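Long-range contacts in ubiquitin-conjugating enzyme E2, putative (Plasmodium falciparum, PDB 2Q0V), which probably takes part in ubiquitin transfer as a member of the ubiquitin-conjugating enzyme family, with a resemblance to the E2 variants: residues Val42-Glu47 and Thr124-Leu129; Phe62-Thr67 and Ser131-Met136; Tyr74-Phe79 and Val91-Lys96. All coordinates share one frame; numbering follows the deposited sequence.

Contact 1: Val42-Glu47 and Thr124-Leu129; sequences VSFGLE and TIETIL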
loop_
_atom_site.group_PDB
_atom_site.type_symbol
_atom_site.label_atom_id
_atom_site.label_comp_id
_atom_site.label_asym_id
_atom_site.label_seq_id
_atom_site.Cartn_x
_atom_site.Cartn_y
_atom_site.Cartn_z
ATOM N N VAL A 42 7.697 -3.220 -5.209
ATOM C CA VAL A 42 6.578 -3.421 -4.324
ATOM C C VAL A 42 6.068 -4.811 -4.609
ATOM O O VAL A 42 6.242 -5.347 -5.689
ATOM C CB VAL A 42 5.422 -2.365 -4.457
ATOM C CG1 VAL A 42 5.934 -0.924 -4.457
ATOM C CG2 VAL A 42 4.522 -2.651 -5.661
ATOM N N SER A 43 5.476 -5.420 -3.598
ATOM C CA SER A 43 4.702 -6.613 -3.820
ATOM C C SER A 43 3.419 -6.502 -2.997
ATOM O O SER A 43 3.318 -5.687 -2.067
ATOM C CB SER A 43 5.520 -7.834 -3.478
ATOM O OG SER A 43 5.686 -7.888 -2.089
ATOM N N PHE A 44 2.418 -7.277 -3.381
ATOM C CA PHE A 44 1.155 -7.293 -2.655
ATOM C C PHE A 44 0.389 -8.576 -2.935
ATOM O O PHE A 44 0.502 -9.171 -4.015
ATOM C CB PHE A 44 0.298 -6.039 -2.939
ATOM C CG PHE A 44 -0.065 -5.833 -4.389
ATOM C CD1 PHE A 44 -1.287 -6.266 -4.883
ATOM C CD2 PHE A 44 0.801 -5.178 -5.253
ATOM C CE1 PHE A 44 -1.650 -6.049 -6.238
ATOM C CE2 PHE A 44 0.465 -4.965 -6.603
ATOM C CZ PHE A 44 -0.764 -5.408 -7.100
ATOM N N GLY A 45 -0.372 -8.999 -1.928
ATOM C CA GLY A 45 -1.210 -10.187 -2.041
ATOM C C GLY A 45 -2.123 -10.337 -0.846
ATOM O O GLY A 45 -2.170 -9.488 0.037
ATOM N N LEU A 46 -2.868 -11.428 -0.826
ATOM C CA LEU A 46 -3.796 -11.694 0.249
ATOM C C LEU A 46 -3.045 -12.101 1.502
ATOM O O LEU A 46 -2.055 -12.809 1.437
ATOM C CB LEU A 46 -4.777 -12.785 -0.176
ATOM C CG LEU A 46 -5.855 -12.357 -1.168
ATOM C CD1 LEU A 46 -6.720 -13.550 -1.480
ATOM C CD2 LEU A 46 -6.705 -11.245 -0.622
ATOM N N GLU A 47 -3.506 -11.603 2.636
ATOM C CA GLU A 47 -2.973 -11.999 3.937
ATOM C C GLU A 47 -3.154 -13.511 4.119
ATOM O O GLU A 47 -2.232 -14.210 4.551
ATOM C CB GLU A 47 -3.701 -11.222 5.020
ATOM C CG GLU A 47 -3.089 -11.267 6.405
ATOM C CD GLU A 47 -3.762 -10.259 7.346
ATOM O OE1 GLU A 47 -4.837 -9.706 6.977
ATOM O OE2 GLU A 47 -3.221 -10.007 8.447
ATOM N N THR A 124 -5.249 2.165 -7.031
ATOM C CA THR A 124 -5.217 0.748 -6.650
ATOM C C THR A 124 -4.370 0.568 -5.407
ATOM O O THR A 124 -3.726 1.496 -4.945
ATOM C CB THR A 124 -4.633 -0.156 -7.793
ATOM O OG1 THR A 124 -3.336 0.309 -8.176
ATOM C CG2 THR A 124 -5.528 -0.137 -9.041
ATOM N N ILE A 125 -4.389 -0.637 -4.862
ATOM C CA ILE A 125 -3.401 -1.064 -3.885
ATOM C C ILE A 125 -1.982 -0.709 -4.376
ATOM O O ILE A 125 -1.192 -0.131 -3.623
ATOM C CB ILE A 125 -3.569 -2.574 -3.577
ATOM C CG1 ILE A 125 -4.876 -2.788 -2.790
ATOM C CG2 ILE A 125 -2.378 -3.097 -2.769
ATOM C CD1 ILE A 125 -5.597 -4.051 -3.105
ATOM N N GLU A 126 -1.683 -1.009 -5.636
ATOM C CA GLU A 126 -0.402 -0.669 -6.231
ATOM C C GLU A 126 -0.084 0.840 -6.202
ATOM O O GLU A 126 1.012 1.223 -5.770
ATOM C CB GLU A 126 -0.293 -1.266 -7.627
ATOM C CG GLU A 126 0.917 -0.856 -8.435
ATOM C CD GLU A 126 1.006 -1.593 -9.793
ATOM O OE1 GLU A 126 0.167 -2.515 -10.059
ATOM O OE2 GLU A 126 1.919 -1.245 -10.597
ATOM N N THR A 127 -1.042 1.680 -6.595
ATOM C CA THR A 127 -0.887 3.157 -6.487
ATOM C C THR A 127 -0.425 3.614 -5.103
ATOM O O THR A 127 0.390 4.539 -4.981
ATOM C CB THR A 127 -2.211 3.931 -6.810
ATOM O OG1 THR A 127 -2.841 3.348 -7.949
ATOM C CG2 THR A 127 -1.931 5.369 -7.132
ATOM N N ILE A 128 -0.988 2.990 -4.073
ATOM C CA ILE A 128 -0.671 3.324 -2.691
ATOM C C ILE A 128 0.784 2.930 -2.401
ATOM O O ILE A 128 1.562 3.729 -1.934
ATOM C CB ILE A 128 -1.631 2.601 -1.714
ATOM C CG1 ILE A 128 -3.092 3.071 -1.923
ATOM C CG2 ILE A 128 -1.117 2.741 -0.247
ATOM C CD1 ILE A 128 -4.147 2.171 -1.196
ATOM N N LEU A 129 1.139 1.707 -2.752
ATOM C CA LEU A 129 2.487 1.204 -2.546
ATOM C C LEU A 129 3.511 2.069 -3.258
ATOM O O LEU A 129 4.425 2.550 -2.611
ATOM C CB LEU A 129 2.570 -0.287 -2.900
ATOM C CG LEU A 129 1.637 -1.130 -2.011
ATOM C CD1 LEU A 129 1.599 -2.603 -2.405
ATOM C CD2 LEU A 129 1.866 -0.915 -0.472
#
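Val42 and Phe44 reach from the same side of an edge strand onto the first turns of helix 125-135, where Leu129, Ile125 and Glu126 receive them. Val42 sets CG1 slantwise against the base of Leu129, 3.8 Å from Leu129 CB. Nearer the start of the helix, the Phe44 ring settles obliquely among three aliphatic groups. Ile125 CG2 comes 3.9 Å from Phe44 CG, Leu129 CD1 lies near Phe44 CD2, and Glu126 CB touches farther out, 3.9 Å from Phe44 CE2. Phe44 CG stands between its own backbone N and carbonyl carbon (chi1 59°), which turns the ring toward the helix. Leu129 CD1 also fits beneath the strand backbone, 3.5 Å from the carbonyl O of Ser43 and 3.7 Å from Phe44 CB. This is the edge of the UBC fold, in which a four-stranded antiparallel meander carries a helix across one face. Strand 42-46 and the start of this helix run at 145° to each other, their axes 9.0 Å apart at closest. The extended Glu126 side chain (chi1 173°) carries its carboxylate past the ring to a salt bridge with Arg32 of helix 22-34, leaving its aliphatic base to the apolar contact. Helix 22-34 also holds the start of helix 125-135, because Glu29 OE1 accepts from the Ile125 backbone N. At the N-cap, Thr124 N donates to Thr127 OG1 at 2.8 Å, the half of a capping box made by the cap residue's own N-H. On its sheet side, Ile125 continues onto Trp57 and Ile78.

Contact 2: Phe62-Thr67 and Ser131-Met136; sequences FGQPGT and SLRQEM
Arg133, Gln64 and Met136 carry most of this contact, two of them from segment 131-136 and one from the loop. The arginine chain bends at its third torsion (chi3 95°), which swings the guanidinium under the end of strand 56-62. There NH2 donates to the carbonyl O of Phe62 at 2.9 Å (N-H...O 148°). The donor stands above the carbonyl plane, away from its lone pairs. Phe62 CD1 lies 4.0 Å from the same NH2, and Gly63 meets the guanidinium at its edge. Gln64 crosses the arginine at about a right angle and brings the end of its side chain over one face of the guanidinium, toward the rim, planes 31° apart, with Gln64 CD 3.7 Å from Arg133 NH2. The base of Gln64 serves Met136 instead, the two CB atoms meeting at 3.8 Å. Met136, extended beyond CG, runs its thioether beneath the loop backbone until SD is 3.6 Å from Gln64 N and 3.9 Å from Gly63 CA. Thr67 CG2 rests near the Met136 carbonyl. Gln64 to Thr67 form a type II beta turn with Gly66 at its third position, part of the Pro-Gly-containing loop between the second and third strands of the UBC fold, here packed on segment 131-136.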
loop_
_atom_site.group_PDB
_atom_site.type_symbol
_atom_site.label_atom_id
_atom_site.label_comp_id
_atom_site.label_asym_id
_atom_site.label_seq_id
_atom_site.Cartn_x
_atom_site.Cartn_y
_atom_site.Cartn_z
ATOM N N PHE A 62 10.141 -2.106 -0.866
ATOM C CA PHE A 62 11.582 -1.855 -0.805
ATOM C C PHE A 62 11.898 -0.365 -0.587
ATOM O O PHE A 62 11.349 0.513 -1.262
ATOM C CB PHE A 62 12.248 -2.370 -2.066
ATOM C CG PHE A 62 13.746 -2.197 -2.095
ATOM C CD1 PHE A 62 14.370 -1.624 -3.207
ATOM C CD2 PHE A 62 14.548 -2.623 -1.025
ATOM C CE1 PHE A 62 15.793 -1.462 -3.248
ATOM C CE2 PHE A 62 15.943 -2.470 -1.057
ATOM C CZ PHE A 62 16.569 -1.889 -2.173
ATOM N N GLY A 63 12.757 -0.090 0.387
ATOM C CA GLY A 63 13.255 1.258 0.633
ATOM C C GLY A 63 13.893 1.891 -0.585
ATOM O O GLY A 63 14.387 1.224 -1.486
ATOM N N GLN A 64 13.877 3.206 -0.617
ATOM C CA GLN A 64 14.333 3.937 -1.785
ATOM C C GLN A 64 15.894 4.119 -1.758
ATOM O O GLN A 64 16.454 4.604 -0.754
ATOM C CB GLN A 64 13.533 5.258 -1.820
ATOM C CG GLN A 64 13.358 5.968 -3.138
ATOM C CD GLN A 64 12.759 5.183 -4.285
ATOM O OE1 GLN A 64 11.540 5.149 -4.474
ATOM N NE2 GLN A 64 13.619 4.669 -5.141
ATOM N N PRO A 65 16.606 3.672 -2.819
ATOM C CA PRO A 65 18.067 3.926 -2.842
ATOM C C PRO A 65 18.429 5.412 -2.681
ATOM O O PRO A 65 17.817 6.306 -3.328
ATOM C CB PRO A 65 18.516 3.410 -4.210
ATOM C CG PRO A 65 17.397 2.484 -4.691
ATOM C CD PRO A 65 16.134 2.901 -3.988
ATOM N N GLY A 66 19.392 5.662 -1.790
ATOM C CA GLY A 66 19.942 6.991 -1.566
ATOM C C GLY A 66 19.258 7.739 -0.443
ATOM O O GLY A 66 19.322 8.971 -0.387
ATOM N N THR A 67 18.604 7.013 0.459
ATOM C CA THR A 67 17.784 7.648 1.486
ATOM C C THR A 67 18.034 6.888 2.769
ATOM O O THR A 67 18.681 5.838 2.746
ATOM C CB THR A 67 16.261 7.600 1.099
ATOM O OG1 THR A 67 15.832 6.236 0.963
ATOM C CG2 THR A 67 16.023 8.294 -0.222
ATOM N N SER A 131 3.035 5.213 -4.257
ATOM C CA SER A 131 3.008 6.510 -3.574
ATOM C C SER A 131 3.828 6.572 -2.317
ATOM O O SER A 131 4.426 7.604 -2.031
ATOM C CB SER A 131 1.578 6.911 -3.264
ATOM O OG SER A 131 1.005 7.366 -4.455
ATOM N N LEU A 132 3.814 5.484 -1.553
ATOM C CA LEU A 132 4.605 5.382 -0.333
ATOM C C LEU A 132 6.100 5.304 -0.626
ATOM O O LEU A 132 6.902 5.950 0.049
ATOM C CB LEU A 132 4.126 4.204 0.523
ATOM C CG LEU A 132 2.758 4.423 1.218
ATOM C CD1 LEU A 132 2.271 3.096 1.872
ATOM C CD2 LEU A 132 2.835 5.541 2.233
ATOM N N ARG A 133 6.473 4.576 -1.674
ATOM C CA ARG A 133 7.863 4.550 -2.051
ATOM C C ARG A 133 8.356 5.912 -2.564
ATOM O O ARG A 133 9.508 6.248 -2.375
ATOM C CB ARG A 133 8.116 3.466 -3.083
ATOM C CG ARG A 133 9.338 2.712 -2.787
ATOM C CD ARG A 133 9.284 1.289 -3.312
ATOM N NE ARG A 133 9.913 1.270 -4.613
ATOM C CZ ARG A 133 11.212 1.432 -4.851
ATOM N NH1 ARG A 133 11.626 1.423 -6.099
ATOM N NH2 ARG A 133 12.084 1.582 -3.877
ATOM N N GLN A 134 7.477 6.703 -3.180
ATOM C CA GLN A 134 7.856 8.033 -3.665
ATOM C C GLN A 134 7.978 9.052 -2.566
ATOM O O GLN A 134 8.835 9.923 -2.621
ATOM C CB GLN A 134 6.904 8.499 -4.754
ATOM C CG GLN A 134 7.116 7.650 -6.034
ATOM C CD GLN A 134 8.232 8.194 -6.925
ATOM O OE1 GLN A 134 8.463 9.411 -6.994
ATOM N NE2 GLN A 134 8.897 7.314 -7.618
ATOM N N GLU A 135 7.126 8.921 -1.555
ATOM C CA GLU A 135 7.227 9.719 -0.353
ATOM C C GLU A 135 8.580 9.626 0.344
ATOM O O GLU A 135 8.957 10.561 1.038
ATOM C CB GLU A 135 6.145 9.312 0.646
ATOM C CG GLU A 135 4.798 9.912 0.331
ATOM C CD GLU A 135 4.832 11.416 0.197
ATOM O OE1 GLU A 135 5.017 12.108 1.238
ATOM O OE2 GLU A 135 4.661 11.904 -0.952
ATOM N N MET A 136 9.270 8.493 0.191
ATOM C CA MET A 136 10.573 8.269 0.799
ATOM C C MET A 136 11.621 9.182 0.187
ATOM O O MET A 136 12.591 9.521 0.856
ATOM C CB MET A 136 11.021 6.826 0.615
ATOM C CG MET A 136 10.325 5.831 1.482
ATOM S SD MET A 136 10.714 4.242 0.803
ATOM C CE MET A 136 10.020 3.252 2.151
#

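Contact 3: Tyr74-Phe79 and Val91-Lys96; sequences YSLTIF and VKFDTK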
loop_
_atom_site.group_PDB
_atom_site.type_symbol
_atom_site.label_atom_id
_atom_site.label_comp_id
_atom_site.label_asym_id
_atom_site.label_seq_id
_atom_site.Cartn_x
_atom_site.Cartn_y
_atom_site.Cartn_z
ATOM N N TYR A 74 9.995 -3.032 4.086
ATOM C CA TYR A 74 8.901 -2.648 4.971
ATOM C C TYR A 74 7.719 -3.503 4.671
ATOM O O TYR A 74 7.344 -3.644 3.510
ATOM C CB TYR A 74 8.563 -1.165 4.826
ATOM C CG TYR A 74 9.706 -0.290 5.273
ATOM C CD1 TYR A 74 10.688 0.093 4.374
ATOM C CD2 TYR A 74 9.813 0.129 6.595
ATOM C CE1 TYR A 74 11.743 0.864 4.758
ATOM C CE2 TYR A 74 10.892 0.907 7.003
ATOM C CZ TYR A 74 11.853 1.267 6.066
ATOM O OH TYR A 74 12.943 2.043 6.425
ATOM N N SER A 75 7.161 -4.105 5.724
ATOM C CA SER A 75 5.932 -4.896 5.651
ATOM C C SER A 75 4.713 -4.045 6.023
ATOM O O SER A 75 4.759 -3.245 6.972
ATOM C CB SER A 75 5.988 -6.098 6.602
ATOM O OG SER A 75 6.769 -7.150 6.060
ATOM N N LEU A 76 3.624 -4.222 5.274
ATOM C CA LEU A 76 2.439 -3.491 5.568
ATOM C C LEU A 76 1.168 -4.233 5.229
ATOM O O LEU A 76 1.206 -5.275 4.598
ATOM C CB LEU A 76 2.486 -2.061 5.013
ATOM C CG LEU A 76 2.871 -1.523 3.646
ATOM C CD1 LEU A 76 2.697 -0.027 3.758
ATOM C CD2 LEU A 76 4.293 -1.861 3.189
ATOM N N THR A 77 0.058 -3.720 5.745
ATOM C CA THR A 77 -1.229 -4.372 5.656
ATOM C C THR A 77 -2.201 -3.356 5.075
ATOM O O THR A 77 -2.303 -2.246 5.570
ATOM C CB THR A 77 -1.682 -4.886 7.076
ATOM O OG1 THR A 77 -0.757 -5.881 7.523
ATOM C CG2 THR A 77 -3.062 -5.500 7.055
ATOM N N ILE A 78 -2.873 -3.734 3.995
ATOM C CA ILE A 78 -3.914 -2.886 3.382
ATOM C C ILE A 78 -5.288 -3.555 3.564
ATOM O O ILE A 78 -5.467 -4.721 3.288
ATOM C CB ILE A 78 -3.570 -2.530 1.886
ATOM C CG1 ILE A 78 -2.315 -1.652 1.866
ATOM C CG2 ILE A 78 -4.718 -1.807 1.206
ATOM C CD1 ILE A 78 -1.914 -1.074 0.509
ATOM N N PHE A 79 -6.252 -2.820 4.075
ATOM C CA PHE A 79 -7.554 -3.401 4.275
ATOM C C PHE A 79 -8.570 -2.702 3.417
ATOM O O PHE A 79 -8.800 -1.511 3.608
ATOM C CB PHE A 79 -7.993 -3.293 5.744
ATOM C CG PHE A 79 -9.414 -3.762 5.967
ATOM C CD1 PHE A 79 -9.696 -5.123 6.049
ATOM C CD2 PHE A 79 -10.465 -2.847 6.027
ATOM C CE1 PHE A 79 -10.993 -5.567 6.209
ATOM C CE2 PHE A 79 -11.784 -3.288 6.188
ATOM C CZ PHE A 79 -12.046 -4.648 6.278
ATOM N N VAL A 91 -4.393 1.828 5.492
ATOM C CA VAL A 91 -3.019 1.429 5.279
ATOM C C VAL A 91 -2.270 1.534 6.598
ATOM O O VAL A 91 -2.303 2.574 7.261
ATOM C CB VAL A 91 -2.318 2.314 4.177
ATOM C CG1 VAL A 91 -0.915 1.786 3.845
ATOM C CG2 VAL A 91 -3.175 2.423 2.921
ATOM N N LYS A 92 -1.599 0.449 6.980
ATOM C CA LYS A 92 -0.674 0.497 8.105
ATOM C C LYS A 92 0.607 -0.318 7.929
ATOM O O LYS A 92 0.622 -1.421 7.348
ATOM C CB LYS A 92 -1.356 0.192 9.452
ATOM C CG LYS A 92 -2.080 -1.113 9.572
ATOM C CD LYS A 92 -3.146 -1.018 10.685
ATOM C CE LYS A 92 -4.354 -0.120 10.269
ATOM N NZ LYS A 92 -5.466 0.049 11.311
ATOM N N PHE A 93 1.686 0.273 8.420
ATOM C CA PHE A 93 2.962 -0.382 8.451
ATOM C C PHE A 93 2.977 -1.319 9.656
ATOM O O PHE A 93 2.555 -0.952 10.766
ATOM C CB PHE A 93 4.081 0.646 8.585
ATOM C CG PHE A 93 4.496 1.272 7.297
ATOM C CD1 PHE A 93 3.828 2.379 6.806
ATOM C CD2 PHE A 93 5.574 0.749 6.570
ATOM C CE1 PHE A 93 4.213 2.958 5.615
ATOM C CE2 PHE A 93 5.974 1.331 5.374
ATOM C CZ PHE A 93 5.299 2.437 4.895
ATOM N N ASP A 94 3.438 -2.536 9.401
ATOM C CA ASP A 94 3.790 -3.481 10.428
ATOM C C ASP A 94 5.268 -3.210 10.812
ATOM O O ASP A 94 5.605 -3.205 11.986
ATOM C CB ASP A 94 3.576 -4.911 9.907
ATOM C CG ASP A 94 2.129 -5.156 9.402
ATOM O OD1 ASP A 94 1.141 -4.801 10.100
ATOM O OD2 ASP A 94 1.964 -5.723 8.296
ATOM N N THR A 95 6.125 -2.948 9.814
ATOM C CA THR A 95 7.508 -2.533 10.030
ATOM C C THR A 95 7.547 -1.059 10.401
ATOM O O THR A 95 6.833 -0.222 9.797
ATOM C CB THR A 95 8.394 -2.763 8.790
ATOM O OG1 THR A 95 8.197 -4.086 8.291
ATOM C CG2 THR A 95 9.856 -2.614 9.127
ATOM N N LYS A 96 8.374 -0.757 11.407
ATOM C CA LYS A 96 8.508 0.578 11.946
ATOM C C LYS A 96 9.137 1.505 10.937
ATOM O O LYS A 96 10.132 1.166 10.305
ATOM C CB LYS A 96 9.332 0.573 13.228
ATOM C CG LYS A 96 8.544 0.130 14.451
ATOM C CD LYS A 96 8.989 0.866 15.717
ATOM C CE LYS A 96 8.554 0.097 16.967
ATOM N NZ LYS A 96 8.122 0.999 18.105
HETATM O O HOH W 1 1.973 -7.476 6.568
#
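Two neighbouring strands of the UBC meander, 73-79 and 90-93, pair here as an antiparallel beta hairpin. Thr77 and Lys92 form the hydrogen-bonded pair: Thr77 N donates to Lys92 O at 2.9 Å, and Lys92 N returns a bond to Thr77 O. Beyond Phe93 the pairing takes the form of a beta bulge, for Ser75 O accepts from both Asp94 N and Thr95 N, which approach from the same face of its carbonyl plane. Ser75 N then finds a side chain, Thr95 OG1, at 2.8 Å in a nearly straight bond (169°). On the helix-facing side of the sheet, the side chains of the non-hydrogen-bonded pair Leu76 and Phe93 run abreast in one direction. Leu76 CD1 sits over the centre of the Phe93 ring, 3.7 Å from its centroid, a CH-pi contact only 9° off the normal. Tyr74 CB meets that ring in its plane at the edge, 3.6 Å from Phe93 CE2. The Tyr74 ring in turn offers its own edge to Lys96 O, 3.4 Å from Tyr74 CE2. On the other face of the sheet, that of Thr77 and Lys92, Thr77 OG1, held anti to its carbonyl carbon (chi1 -64°), donates to Asp94 OD2 at 2.8 Å on the syn lone pair of the carboxylate.

How the contacts relate
One helix, 125-135, ties the three contacts together. Contact 1 uses its first turns and contact 2 its C-terminal part, their centres about 15 Å apart, with Val42 CG1 and Arg133 CD 4.2 Å apart where they meet. Contact 3 lies within the chain loops closed by both, and its hairpin meets the helix along its length. Near the start, Ile128 CG2 is 3.8 Å from Val91 CG2, and Ile78 CD1 packs on Ile125 and Leu129. In segment 131-136, Leu132 CD1 comes 3.7 Å from Leu76 CD1, and Met136 CE lies 3.9 Å from Tyr74 CD1. Together they pack the helix on strands 42-46, 73-79 and 90-93 and on the loop after strand 56-62.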